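Local coordinates for protein MgGH51 (Meripilus giganteus, PDB 6ZPV) that probably hydrolyses terminal alpha-L-arabinofuranosyl residues from arabinose-containing polysaccharides and oligosaccharides, as a fungal family GH51 alpha-L-arabinofuranosidase, at residues Gly321-Ser326 with Ala330-Leu335; Asn207-Asp212 with Asp267-Leu272; Val3-Asn8 with Trp537-Ala542; Thr548-Ala553 with Leu562-Thr567; Ala114-Arg119 with Phe176-Asp181. All coordinates share one frame; numbering follows the deposited sequence. Where two conformers were deposited one is given.

In the fold
Four of the five contacts are buried, and contact 1 lies at the surface. Contacts 3 and 4 have centres about 7 Å apart and pack the same C-terminal sandwich: strands 2-4 and 560-565 are neighbours in one sheet, 535-541 and 547-554 in the other. Contact 5 lies in a second sandwich, its centre about 62 Å from those of contacts 3 and 4. All three of these sandwich contacts are apolar, with no hydrogen bond between their segments. Contacts 1 and 2, where loops meet helices, add side-chain bonds to backbone carbonyls to smaller apolar contacts, and they touch each other where Leu335 CB lies 3.8 Å from Leu272 CD2.

Contact 1. Residues Gly321-Ser326 with Ala330-Leu335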
# COMPACT_ATOMS: atom_id res chain seq x y z
N GLY A 321 5.03 20.51 -11.04
CA GLY A 321 5.39 21.89 -11.42
C GLY A 321 6.52 21.94 -12.42
O GLY A 321 7.35 21.03 -12.49
N ASP A 322 6.60 23.04 -13.13
CA ASP A 322 7.76 23.37 -13.99
C ASP A 322 8.94 23.63 -13.08
O ASP A 322 8.87 24.51 -12.23
CB ASP A 322 7.37 24.60 -14.78
CG ASP A 322 8.44 25.14 -15.72
OD1 ASP A 322 9.60 24.76 -15.60
OD2 ASP A 322 8.06 25.96 -16.57
N PRO A 323 10.06 22.91 -13.28
CA PRO A 323 11.24 23.14 -12.44
C PRO A 323 11.77 24.56 -12.40
O PRO A 323 12.41 24.93 -11.40
CB PRO A 323 12.29 22.20 -13.01
CG PRO A 323 11.45 21.13 -13.64
CD PRO A 323 10.27 21.84 -14.26
N ALA A 324 11.49 25.33 -13.44
CA ALA A 324 12.00 26.71 -13.51
C ALA A 324 11.18 27.63 -12.60
O ALA A 324 11.57 28.81 -12.46
CB ALA A 324 11.99 27.24 -14.93
N LYS A 325 10.03 27.19 -12.07
CA LYS A 325 9.04 28.11 -11.46
C LYS A 325 8.85 27.90 -9.97
O LYS A 325 8.13 28.71 -9.38
CB LYS A 325 7.71 28.02 -12.21
CG LYS A 325 7.85 28.40 -13.70
CD LYS A 325 8.35 29.82 -13.94
N SER A 326 9.36 26.84 -9.38
CA SER A 326 9.22 26.64 -7.94
C SER A 326 10.38 25.81 -7.43
O SER A 326 10.93 24.97 -8.14
CB SER A 326 7.90 26.01 -7.51
OG SER A 326 7.85 24.62 -7.84
N ALA A 330 11.95 22.26 -8.86
CA ALA A 330 13.41 22.19 -9.10
C ALA A 330 14.01 21.03 -8.36
O ALA A 330 14.95 20.40 -8.85
CB ALA A 330 14.06 23.51 -8.72
N LEU A 331 13.48 20.74 -7.17
CA LEU A 331 13.98 19.63 -6.37
C LEU A 331 13.70 18.29 -7.06
O LEU A 331 14.57 17.42 -7.13
CB LEU A 331 13.33 19.69 -4.99
CG LEU A 331 13.78 18.61 -3.98
CD1 LEU A 331 15.25 18.72 -3.67
CD2 LEU A 331 12.96 18.70 -2.72
N ARG A 332 12.48 18.10 -7.59
CA ARG A 332 12.16 16.90 -8.35
C ARG A 332 13.19 16.73 -9.48
O ARG A 332 13.70 15.61 -9.72
CB ARG A 332 10.74 16.95 -8.90
CG ARG A 332 10.34 15.69 -9.65
CD ARG A 332 9.11 15.82 -10.55
NE ARG A 332 9.31 16.79 -11.62
CZ ARG A 332 8.68 17.95 -11.77
NH1 ARG A 332 7.90 18.43 -10.83
NH2 ARG A 332 8.84 18.63 -12.88
N ALA A 333 13.46 17.77 -10.22
CA ALA A 333 14.45 17.72 -11.30
C ALA A 333 15.81 17.31 -10.73
O ALA A 333 16.52 16.49 -11.38
CB ALA A 333 14.47 19.06 -12.05
N SER A 334 16.25 17.94 -9.66
CA SER A 334 17.57 17.66 -9.07
C SER A 334 17.73 16.19 -8.67
O SER A 334 18.85 15.69 -8.63
CB SER A 334 17.81 18.57 -7.86
OG SER A 334 17.24 18.09 -6.67
N LEU A 335 16.61 15.56 -8.32
CA LEU A 335 16.57 14.15 -7.93
C LEU A 335 16.40 13.22 -9.12
O LEU A 335 16.24 12.00 -8.91
CB LEU A 335 15.45 13.98 -6.90
CG LEU A 335 15.71 14.68 -5.56
CD1 LEU A 335 14.44 14.72 -4.71
CD2 LEU A 335 16.83 14.03 -4.79
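Gly321 and Arg332 meet where a short loop links helix 306-320 to helix 327-334, with Ser326 as the N-cap of the second helix. The tight part is the buried arginine. Its guanidinium holds one acceptor end-on with two nitrogens: NH2 of Arg332 is 2.9 Å from Gly321 O, and NH1 of Arg332 is 3.1 Å from Gly321 O. The oxygen sits at the edge of the group and in its plane, and the NH2 bond is the straighter, 157° at the hydrogen against 139°. A bend at chi3 (62°) turns the head of the extended chain onto this carbonyl. Bonds from NE to His337 O, from NH1 to Phe318 O and from NH2 to Pro338 O fix its rotation further.

The rest is looser. An apolar pair joins Pro323 CB to Ala333 CB at 3.9 Å, and Pro323 CG lies obliquely to the guanidinium, 3.7 Å from Arg332 NH2. On the solvent side Asp322 and Ala324 are exposed, joined by an Asx turn in which Asp322 OD1 accepts from Ala324 N. Apart from both, a backbone bond closes the first turn of the second helix: Ala330 N donates to Ser326 O over 3.0 Å.

Contact 2. Residues Asn207-Asp212 with Asp267-Leu272; sequences NGLRAD and DGLGLL
Asn207 and Gly268 mark the nearest approach of the two backbones, with their CA atoms 7.5 Å apart. Both segments are loops running into helices, with Arg210 and Gly270 at the N-cap positions.

One hydrogen bond crosses the gap: Asn207 ND2 donates to Gly268 O at 3.0 Å. A chi1 of -163° sets CG of Asn207 anti to the backbone N and carries ND2 toward Gly268. The bond is bent, 130° at the hydrogen, and the oxygen is tilted from the amide plane. The same ND2 also donates to Glu273 OE2, while OD1 of Asn207 is bonded to Tyr34 OH, so both ends of the amide are held. Without the amide, as with an alanine in its place, Gly268 O and Glu273 OE2 are likely to lose this donor and Tyr34 OH its bond to OD1. Two residues on in the first segment, Leu209 CD2 meets Leu269 CD1 at 3.9 Å, the two side chains crossing at about a right angle.

Helix 271-281 flanks this apolar pair, with Phe277 against Leu209 and Tyr274 against Leu269. The helices that begin here, 211-219 and 271-281, are followed by strands 224-227 and 284-289, neighbours in the parallel eight-stranded sheet, consistent with the catalytic (beta/alpha)8 barrel of GH51 enzymes.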
# COMPACT_ATOMS: atom_id res chain seq x y z
N ASN A 207 16.50 2.78 -3.88
CA ASN A 207 15.63 3.01 -2.75
C ASN A 207 14.20 2.50 -3.01
O ASN A 207 13.23 3.10 -2.51
CB ASN A 207 15.64 4.49 -2.30
CG ASN A 207 15.08 4.62 -0.91
OD1 ASN A 207 15.49 3.83 -0.01
ND2 ASN A 207 14.17 5.59 -0.68
N GLY A 208 14.09 1.42 -3.78
CA GLY A 208 12.80 1.00 -4.32
C GLY A 208 12.12 -0.12 -3.52
O GLY A 208 12.27 -0.22 -2.27
N LEU A 209 11.33 -0.88 -4.23
CA LEU A 209 10.21 -1.66 -3.65
C LEU A 209 10.46 -3.17 -3.75
O LEU A 209 11.20 -3.65 -4.64
CB LEU A 209 8.91 -1.24 -4.30
CG LEU A 209 8.66 0.26 -4.35
CD1 LEU A 209 7.29 0.53 -4.93
CD2 LEU A 209 8.79 0.92 -2.99
N ARG A 210 9.86 -3.89 -2.84
CA ARG A 210 9.98 -5.35 -2.74
C ARG A 210 9.31 -6.00 -3.95
O ARG A 210 8.14 -5.75 -4.23
CB ARG A 210 9.41 -5.82 -1.41
CG ARG A 210 9.41 -7.32 -1.27
CD ARG A 210 9.00 -7.79 0.11
NE ARG A 210 8.50 -9.17 0.05
CZ ARG A 210 8.10 -9.90 1.10
NH1 ARG A 210 8.22 -9.43 2.31
NH2 ARG A 210 7.60 -11.10 0.90
N ALA A 211 10.03 -6.85 -4.65
CA ALA A 211 9.62 -7.35 -5.98
C ALA A 211 8.32 -8.17 -5.93
O ALA A 211 7.43 -7.90 -6.75
CB ALA A 211 10.76 -8.16 -6.57
N ASP A 212 8.22 -9.18 -5.09
CA ASP A 212 7.01 -10.01 -5.13
C ASP A 212 5.74 -9.19 -4.82
O ASP A 212 4.74 -9.41 -5.51
CB ASP A 212 7.17 -11.28 -4.29
CG ASP A 212 7.44 -11.10 -2.81
OD1 ASP A 212 7.58 -9.93 -2.37
OD2 ASP A 212 7.55 -12.16 -2.08
N ASP A 267 9.87 6.93 6.62
CA ASP A 267 9.68 7.81 5.45
C ASP A 267 10.68 7.50 4.35
O ASP A 267 10.82 8.32 3.41
CB ASP A 267 9.57 9.28 5.85
CG ASP A 267 8.21 9.65 6.44
OD1 ASP A 267 7.22 8.93 6.12
OD2 ASP A 267 8.15 10.69 7.14
N GLY A 268 11.32 6.31 4.38
CA GLY A 268 12.07 5.84 3.24
C GLY A 268 11.19 5.61 2.03
O GLY A 268 11.67 5.76 0.90
N LEU A 269 9.96 5.18 2.27
CA LEU A 269 8.93 5.14 1.24
C LEU A 269 8.34 6.54 1.19
O LEU A 269 7.44 6.86 1.98
CB LEU A 269 7.89 4.09 1.56
CG LEU A 269 6.72 4.00 0.57
CD1 LEU A 269 7.20 3.72 -0.82
CD2 LEU A 269 5.72 2.95 1.04
N GLY A 270 8.92 7.39 0.36
CA GLY A 270 8.56 8.79 0.30
C GLY A 270 7.97 9.20 -1.04
O GLY A 270 7.72 8.36 -1.92
N LEU A 271 7.68 10.49 -1.18
CA LEU A 271 6.87 10.94 -2.33
C LEU A 271 7.51 10.51 -3.65
O LEU A 271 6.76 10.10 -4.56
CB LEU A 271 6.64 12.45 -2.23
CG LEU A 271 5.76 13.08 -3.30
CD1 LEU A 271 4.42 12.36 -3.47
CD2 LEU A 271 5.49 14.53 -3.00
N LEU A 272 8.84 10.66 -3.83
CA LEU A 272 9.39 10.29 -5.14
C LEU A 272 9.32 8.78 -5.36
O LEU A 272 9.16 8.35 -6.52
CB LEU A 272 10.80 10.82 -5.32
CG LEU A 272 11.37 10.74 -6.72
CD1 LEU A 272 10.54 11.51 -7.74
CD2 LEU A 272 12.79 11.27 -6.74

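Contact 3. Residues Val3-Asn8 with Trp537-Ala542; sequences VTVNKN and WSITRA
Val3 faces Trp537 and Val5 faces Ile539 across two separate layers, with CA atoms 9.2 Å apart in the first pair and 8.0 Å in the second, and no hydrogen bond joins the two backbones.

Side chains alone fill the gap. The two methyls of Val3 divide the indole between them. CG2 lies over one face, offset toward the rim, 3.9 Å from the centroid of the six-membered ring of Trp537 and 18° off the ring normal, which makes a CH-pi contact. CG1 goes to the five-membered part, where Val3 CG1 is 3.5 Å from Trp537 NE1. That nitrogen is not left to the methyl, since it donates to Thr527 O. The chi1 of Trp537, 54°, places its CG between the backbone N and the carbonyl carbon, which carries the indole across the gap to Val3. Further along, Val5 and Ile539 reach tip to tip: Val5 CG2 is 3.5 Å from Ile539 CD1, tighter than usual van der Waals contact, and Val5 CG1 lies 4.1 Å from that same CD1. Ile539 spans the distance because its chain is extended at chi2 (175°), carrying the delta methyl to the far layer.

Val3 is in turn bonded through its backbone to Thr563 and Gln565, which places the N-terminal strand beside strand 560-565. Strand 535-541 belongs to the facing sheet. Two beta sheets packed face to face through apolar side chains form a beta sandwich, as in the C-terminal domain of GH51 arabinofuranosidases, here completed by the first residues of the chain.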
# COMPACT_ATOMS: atom_id res chain seq x y z
N VAL A 3 -31.16 -13.08 -18.74
CA VAL A 3 -30.46 -11.78 -18.78
C VAL A 3 -30.34 -11.35 -20.21
O VAL A 3 -29.57 -11.95 -20.99
CB VAL A 3 -29.08 -11.87 -18.12
CG1 VAL A 3 -28.41 -10.53 -18.16
CG2 VAL A 3 -29.19 -12.33 -16.68
N THR A 4 -31.11 -10.33 -20.59
CA THR A 4 -31.08 -9.79 -21.94
C THR A 4 -30.06 -8.66 -21.97
O THR A 4 -30.17 -7.73 -21.14
CB THR A 4 -32.48 -9.33 -22.35
OG1 THR A 4 -33.34 -10.47 -22.37
CG2 THR A 4 -32.48 -8.69 -23.73
N VAL A 5 -29.16 -8.67 -22.94
CA VAL A 5 -28.06 -7.69 -23.05
C VAL A 5 -28.41 -6.69 -24.13
O VAL A 5 -28.67 -7.10 -25.28
CB VAL A 5 -26.74 -8.39 -23.33
CG1 VAL A 5 -25.64 -7.37 -23.32
CG2 VAL A 5 -26.51 -9.50 -22.29
N ASN A 6 -28.43 -5.41 -23.81
CA ASN A 6 -28.66 -4.38 -24.83
C ASN A 6 -27.41 -4.23 -25.68
O ASN A 6 -26.28 -4.11 -25.15
CB ASN A 6 -29.00 -3.07 -24.11
CG ASN A 6 -29.69 -2.02 -24.96
OD1 ASN A 6 -29.29 -1.76 -26.10
ND2 ASN A 6 -30.67 -1.41 -24.32
N LYS A 7 -27.59 -4.17 -27.00
CA LYS A 7 -26.47 -3.94 -27.92
C LYS A 7 -25.95 -2.51 -27.85
O LYS A 7 -24.86 -2.27 -28.37
CB LYS A 7 -26.82 -4.27 -29.36
CG LYS A 7 -27.85 -3.34 -29.98
CD LYS A 7 -28.10 -3.55 -31.48
CE LYS A 7 -29.30 -2.79 -32.00
NZ LYS A 7 -29.10 -1.33 -31.87
N ASN A 8 -26.71 -1.58 -27.31
CA ASN A 8 -26.35 -0.15 -27.28
C ASN A 8 -25.75 0.23 -25.94
O ASN A 8 -26.48 0.25 -24.94
CB ASN A 8 -27.55 0.70 -27.55
CG ASN A 8 -28.10 0.56 -28.95
OD1 ASN A 8 -27.33 0.37 -29.91
ND2 ASN A 8 -29.40 0.63 -29.02
N TRP A 537 -24.85 -9.08 -11.68
CA TRP A 537 -23.96 -9.13 -12.85
C TRP A 537 -23.77 -7.73 -13.39
O TRP A 537 -24.57 -6.81 -13.11
CB TRP A 537 -24.57 -10.07 -13.93
CG TRP A 537 -25.96 -9.71 -14.30
CD1 TRP A 537 -26.37 -8.77 -15.23
CD2 TRP A 537 -27.18 -10.24 -13.71
NE1 TRP A 537 -27.73 -8.67 -15.23
CE2 TRP A 537 -28.25 -9.57 -14.31
CE3 TRP A 537 -27.42 -11.17 -12.72
CZ2 TRP A 537 -29.58 -9.82 -13.94
CZ3 TRP A 537 -28.72 -11.44 -12.40
CH2 TRP A 537 -29.79 -10.77 -13.00
N SER A 538 -22.75 -7.58 -14.23
CA SER A 538 -22.45 -6.32 -14.95
C SER A 538 -21.70 -6.69 -16.23
O SER A 538 -20.79 -7.55 -16.18
CB SER A 538 -21.65 -5.38 -14.08
OG SER A 538 -21.29 -4.20 -14.79
N ILE A 539 -22.05 -6.05 -17.34
CA ILE A 539 -21.52 -6.38 -18.67
C ILE A 539 -20.88 -5.12 -19.23
O ILE A 539 -21.53 -4.06 -19.33
CB ILE A 539 -22.59 -6.96 -19.59
CG1 ILE A 539 -23.27 -8.15 -18.91
CG2 ILE A 539 -21.97 -7.31 -20.90
CD1 ILE A 539 -24.43 -8.76 -19.63
N THR A 540 -19.64 -5.25 -19.67
CA THR A 540 -18.90 -4.19 -20.36
C THR A 540 -18.27 -4.71 -21.63
O THR A 540 -18.21 -5.94 -21.82
CB THR A 540 -17.84 -3.52 -19.44
OG1 THR A 540 -16.86 -4.51 -19.09
CG2 THR A 540 -18.47 -2.90 -18.21
N ARG A 541 -17.83 -3.80 -22.47
CA ARG A 541 -17.28 -4.14 -23.80
C ARG A 541 -16.08 -3.25 -24.11
O ARG A 541 -16.18 -2.04 -23.88
CB ARG A 541 -18.41 -4.04 -24.84
CG ARG A 541 -18.02 -4.41 -26.26
CD ARG A 541 -19.25 -4.46 -27.18
NE ARG A 541 -18.95 -4.79 -28.57
CZ ARG A 541 -18.52 -3.92 -29.49
NH1 ARG A 541 -18.33 -2.63 -29.19
NH2 ARG A 541 -18.21 -4.35 -30.72
N ALA A 542 -15.04 -3.83 -24.67
CA ALA A 542 -13.91 -3.08 -25.21
C ALA A 542 -14.26 -2.59 -26.62
O ALA A 542 -14.47 -3.40 -27.54
CB ALA A 542 -12.71 -3.96 -25.21

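Contact 4. Residues Thr548-Ala553 with Leu562-Thr567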
# COMPACT_ATOMS: atom_id res chain seq x y z
N THR A 548 -16.16 -8.69 -24.73
CA THR A 548 -17.32 -8.38 -23.92
C THR A 548 -17.23 -9.23 -22.65
O THR A 548 -17.15 -10.49 -22.73
CB THR A 548 -18.61 -8.65 -24.72
OG1 THR A 548 -18.56 -7.88 -25.92
CG2 THR A 548 -19.87 -8.34 -23.95
N PHE A 549 -17.25 -8.55 -21.51
CA PHE A 549 -16.94 -9.14 -20.19
C PHE A 549 -18.19 -9.19 -19.36
O PHE A 549 -18.74 -8.14 -19.00
CB PHE A 549 -15.88 -8.30 -19.50
CG PHE A 549 -14.67 -7.98 -20.34
CD1 PHE A 549 -13.68 -8.91 -20.52
CD2 PHE A 549 -14.54 -6.74 -20.92
CE1 PHE A 549 -12.55 -8.63 -21.27
CE2 PHE A 549 -13.43 -6.41 -21.66
CZ PHE A 549 -12.45 -7.38 -21.85
N ILE A 550 -18.68 -10.40 -19.11
CA ILE A 550 -19.89 -10.65 -18.32
C ILE A 550 -19.45 -11.10 -16.95
O ILE A 550 -18.93 -12.21 -16.78
CB ILE A 550 -20.78 -11.69 -19.02
CG1 ILE A 550 -21.16 -11.29 -20.43
CG2 ILE A 550 -21.99 -11.98 -18.15
CD1 ILE A 550 -21.73 -12.42 -21.27
N LYS A 551 -19.58 -10.22 -15.95
CA LYS A 551 -19.13 -10.49 -14.57
C LYS A 551 -20.33 -10.84 -13.72
O LYS A 551 -21.31 -10.10 -13.74
CB LYS A 551 -18.32 -9.28 -14.05
CG LYS A 551 -17.05 -9.03 -14.86
CD LYS A 551 -15.99 -8.23 -14.22
CE LYS A 551 -16.32 -6.79 -14.09
NZ LYS A 551 -15.42 -5.87 -14.99
N ILE A 552 -20.23 -11.96 -13.01
CA ILE A 552 -21.39 -12.54 -12.30
C ILE A 552 -20.98 -12.87 -10.88
O ILE A 552 -20.02 -13.66 -10.65
CB ILE A 552 -21.85 -13.83 -12.99
CG1 ILE A 552 -22.10 -13.62 -14.49
CG2 ILE A 552 -23.07 -14.40 -12.28
CD1 ILE A 552 -22.14 -14.89 -15.31
N ALA A 553 -21.69 -12.32 -9.91
CA ALA A 553 -21.48 -12.61 -8.49
C ALA A 553 -22.70 -13.38 -7.97
O ALA A 553 -23.80 -12.84 -7.97
CB ALA A 553 -21.25 -11.33 -7.70
N LEU A 562 -28.28 -18.69 -15.26
CA LEU A 562 -28.53 -17.51 -16.04
C LEU A 562 -28.57 -17.90 -17.49
O LEU A 562 -27.64 -18.52 -17.97
CB LEU A 562 -27.46 -16.44 -15.81
CG LEU A 562 -27.23 -16.07 -14.33
CD1 LEU A 562 -26.10 -16.87 -13.74
CD2 LEU A 562 -26.93 -14.58 -14.15
N THR A 563 -29.61 -17.47 -18.19
CA THR A 563 -29.72 -17.64 -19.62
C THR A 563 -29.41 -16.27 -20.25
O THR A 563 -30.23 -15.35 -20.12
CB THR A 563 -31.14 -18.08 -20.03
OG1 THR A 563 -31.60 -19.22 -19.27
CG2 THR A 563 -31.19 -18.32 -21.53
N PHE A 564 -28.24 -16.15 -20.86
CA PHE A 564 -27.85 -14.90 -21.51
C PHE A 564 -28.41 -14.83 -22.90
O PHE A 564 -28.23 -15.78 -23.70
CB PHE A 564 -26.33 -14.78 -21.52
CG PHE A 564 -25.77 -14.52 -20.15
CD1 PHE A 564 -25.91 -13.25 -19.55
CD2 PHE A 564 -25.20 -15.53 -19.41
CE1 PHE A 564 -25.44 -13.07 -18.26
CE2 PHE A 564 -24.74 -15.31 -18.13
CZ PHE A 564 -24.86 -14.08 -17.54
N GLN A 565 -29.06 -13.72 -23.21
CA GLN A 565 -29.65 -13.44 -24.53
C GLN A 565 -28.94 -12.24 -25.13
O GLN A 565 -29.10 -11.12 -24.64
CB GLN A 565 -31.16 -13.21 -24.41
CG GLN A 565 -31.93 -14.40 -23.98
CD GLN A 565 -32.03 -15.53 -24.97
OE1 GLN A 565 -31.52 -15.41 -26.08
NE2 GLN A 565 -32.82 -16.55 -24.63
N LEU A 566 -28.17 -12.51 -26.16
CA LEU A 566 -27.35 -11.54 -26.91
C LEU A 566 -27.86 -11.48 -28.36
O LEU A 566 -27.08 -11.05 -29.29
CB LEU A 566 -25.88 -11.90 -26.85
CG LEU A 566 -25.17 -11.56 -25.53
CD1 LEU A 566 -25.55 -12.50 -24.43
CD2 LEU A 566 -23.71 -11.52 -25.71
N THR A 567 -29.14 -11.77 -28.58
CA THR A 567 -29.68 -11.79 -29.95
C THR A 567 -29.77 -10.39 -30.57
O THR A 567 -29.93 -10.31 -31.79
CB THR A 567 -31.05 -12.45 -29.93
OG1 THR A 567 -31.91 -11.76 -29.06
CG2 THR A 567 -30.93 -13.91 -29.57
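Ile550 and Ile552 reach across to Phe564 and Leu562 in the core of a beta sandwich. The strand segments 548-553 and 562-565 run nearly antiparallel, at 159°, but their axes come no closer than 11.6 Å. They therefore belong to facing sheets, and no hydrogen bond joins the two segments.

Aliphatic-aromatic packing comes first. The far end of the Phe564 ring enters between the two isoleucines: Phe564 CZ is 3.6 Å from Ile550 CG2 and also 3.6 Å from Ile552 CD1. Both methyls meet the ring obliquely. The ring is gripped by different branches, the gamma methyl of one isoleucine and the delta methyl of the next. Ile550 CG2 also lies 3.6 Å from Phe564 CE1, while Ile552 CD1 is 3.9 Å from Phe564 CE2, so the two methyls bear on different flanks of the ring end. Phe610 meets the same ring with the planes at about 35°, and Val3 touches it too.

Polar bonds lie within the sheets or on the sheet face turned from this core. The backbone of Ile550 pairs with Ile622 and that of Ile552 with Ser620, whereas Lys551, pointing away, forms a salt bridge with Glu468.

Aliphatic packing completes the contact. Ile552 serves two partners because its chi1 of -53° sets CG1 anti to the carbonyl carbon, beside the backbone N, which leaves CG2 anti to that N. With an alanine at Ile552, Phe564 is likely to lose the wall on one flank and Leu562 the methyl it rests on, opening a gap between the sheets. The last link is looser than the ring contacts, with Ile552 CG2 4.2 Å from Leu562 CD1.

Contact 5. Residues Ala114-Arg119 with Phe176-Asp181; sequences ASLFFR and FFVTID
Leu116 and Val178 reach toward each other tip to tip, Leu116 CD2 lying 4.0 Å from Val178 CG2. Beside them Ala114 CB is 4.0 Å from Phe176 CE1, the methyl approaching the ring obliquely. Phe176 brings CE1 to that methyl because its chi1 of 175° extends CG anti to the backbone N.

The backbones stand well back, with the CA atoms of Ala114 and Phe176 9.1 Å apart and those of Leu116 and Val178 9.7 Å apart. These separations fit strands of different sheets: 112-119 lies between 157-163 and 189-198 in one five-stranded antiparallel sheet, 174-181 between 93-98 and 127-136 in the other. Together they form a beta sandwich, the touching parts running at 46° to each other. Backbone bonds from Ala114 to Leu161 and from Leu116 to Ile159 set the first strand in place. Phe195 touches Leu116, Leu130 touches Val178 and Leu38 touches Phe176. A bound glycan sugar comes within about 8 Å of the Ala114 side chain.

With no hydrogen bond between the two segments, the chemistry implies cohesion by apolar burial alone, through two loose van der Waals pairs, while hydrogen bonding is left to each sheet's own strands.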
# COMPACT_ATOMS: atom_id res chain seq x y z
N ALA A 114 24.38 -3.64 1.41
CA ALA A 114 24.46 -3.26 2.83
C ALA A 114 25.17 -1.92 2.94
O ALA A 114 26.17 -1.67 2.22
CB ALA A 114 25.25 -4.29 3.60
N SER A 115 24.75 -1.09 3.86
CA SER A 115 25.49 0.14 4.14
C SER A 115 25.26 0.53 5.61
O SER A 115 24.28 0.13 6.27
CB SER A 115 25.12 1.22 3.19
OG SER A 115 23.76 1.62 3.34
N LEU A 116 26.14 1.39 6.09
CA LEU A 116 26.08 1.94 7.43
C LEU A 116 26.99 3.16 7.51
O LEU A 116 27.86 3.33 6.65
CB LEU A 116 26.43 0.90 8.49
CG LEU A 116 27.82 0.26 8.42
CD1 LEU A 116 28.92 1.17 8.96
CD2 LEU A 116 27.84 -1.04 9.17
N PHE A 117 26.83 3.96 8.54
CA PHE A 117 27.76 5.02 8.91
C PHE A 117 28.39 4.64 10.23
O PHE A 117 27.68 4.15 11.15
CB PHE A 117 27.06 6.36 8.96
CG PHE A 117 26.69 6.96 7.64
CD1 PHE A 117 25.59 6.48 6.94
CD2 PHE A 117 27.42 7.99 7.08
CE1 PHE A 117 25.22 7.03 5.71
CE2 PHE A 117 27.07 8.51 5.86
CZ PHE A 117 25.98 8.03 5.18
N PHE A 118 29.66 5.00 10.41
CA PHE A 118 30.32 4.80 11.70
C PHE A 118 31.29 5.93 11.99
O PHE A 118 31.77 6.61 11.07
CB PHE A 118 31.08 3.46 11.79
CG PHE A 118 32.41 3.42 11.07
CD1 PHE A 118 32.52 3.30 9.68
CD2 PHE A 118 33.59 3.63 11.78
CE1 PHE A 118 33.73 3.37 9.04
CE2 PHE A 118 34.82 3.71 11.14
CZ PHE A 118 34.89 3.58 9.76
N ARG A 119 31.64 6.09 13.25
CA ARG A 119 32.84 6.85 13.68
C ARG A 119 33.32 6.30 14.98
O ARG A 119 32.52 5.78 15.76
CB ARG A 119 32.55 8.35 13.79
CG ARG A 119 31.65 8.76 14.95
CD ARG A 119 31.32 10.26 15.06
NE ARG A 119 30.30 10.54 16.20
CZ ARG A 119 30.73 10.95 17.35
NH1 ARG A 119 32.04 11.18 17.48
NH2 ARG A 119 29.99 11.27 18.32
N PHE A 176 20.66 -9.89 9.69
CA PHE A 176 21.82 -9.10 9.29
C PHE A 176 22.78 -9.00 10.47
O PHE A 176 22.33 -8.93 11.62
CB PHE A 176 21.35 -7.72 8.89
CG PHE A 176 22.43 -6.73 8.55
CD1 PHE A 176 23.18 -6.88 7.39
CD2 PHE A 176 22.68 -5.64 9.36
CE1 PHE A 176 24.18 -5.99 7.04
CE2 PHE A 176 23.67 -4.70 8.98
CZ PHE A 176 24.42 -4.89 7.86
N PHE A 177 24.08 -8.98 10.21
CA PHE A 177 25.07 -8.82 11.29
C PHE A 177 26.16 -7.84 10.87
O PHE A 177 26.48 -7.66 9.67
CB PHE A 177 25.70 -10.15 11.71
CG PHE A 177 26.65 -10.80 10.74
CD1 PHE A 177 27.98 -10.39 10.66
CD2 PHE A 177 26.23 -11.83 9.92
CE1 PHE A 177 28.84 -11.04 9.78
CE2 PHE A 177 27.10 -12.48 9.07
CZ PHE A 177 28.45 -12.07 9.00
N VAL A 178 26.77 -7.26 11.90
CA VAL A 178 28.00 -6.46 11.84
C VAL A 178 28.91 -7.00 12.93
O VAL A 178 28.47 -7.09 14.09
CB VAL A 178 27.72 -4.97 12.05
CG1 VAL A 178 29.00 -4.17 12.05
CG2 VAL A 178 26.73 -4.46 11.03
N THR A 179 30.14 -7.36 12.61
CA THR A 179 31.12 -7.82 13.62
C THR A 179 32.49 -7.20 13.36
O THR A 179 32.88 -6.91 12.22
CB THR A 179 31.22 -9.35 13.65
OG1 THR A 179 31.66 -9.88 12.42
CG2 THR A 179 29.95 -10.00 14.07
N ILE A 180 33.26 -7.18 14.44
CA ILE A 180 34.74 -7.04 14.36
C ILE A 180 35.34 -8.21 15.15
O ILE A 180 34.65 -8.92 15.92
CB ILE A 180 35.22 -5.67 14.89
CG1 ILE A 180 34.91 -5.46 16.37
CG2 ILE A 180 34.70 -4.54 14.04
CD1 ILE A 180 35.50 -4.19 16.94
N ASP A 181 36.63 -8.39 15.00
CA ASP A 181 37.38 -9.37 15.76
C ASP A 181 37.51 -8.85 17.19
O ASP A 181 38.05 -7.77 17.45
CB ASP A 181 38.74 -9.60 15.10
CG ASP A 181 39.58 -10.64 15.75
OD1 ASP A 181 39.86 -10.51 16.96
OD2 ASP A 181 40.02 -11.60 15.05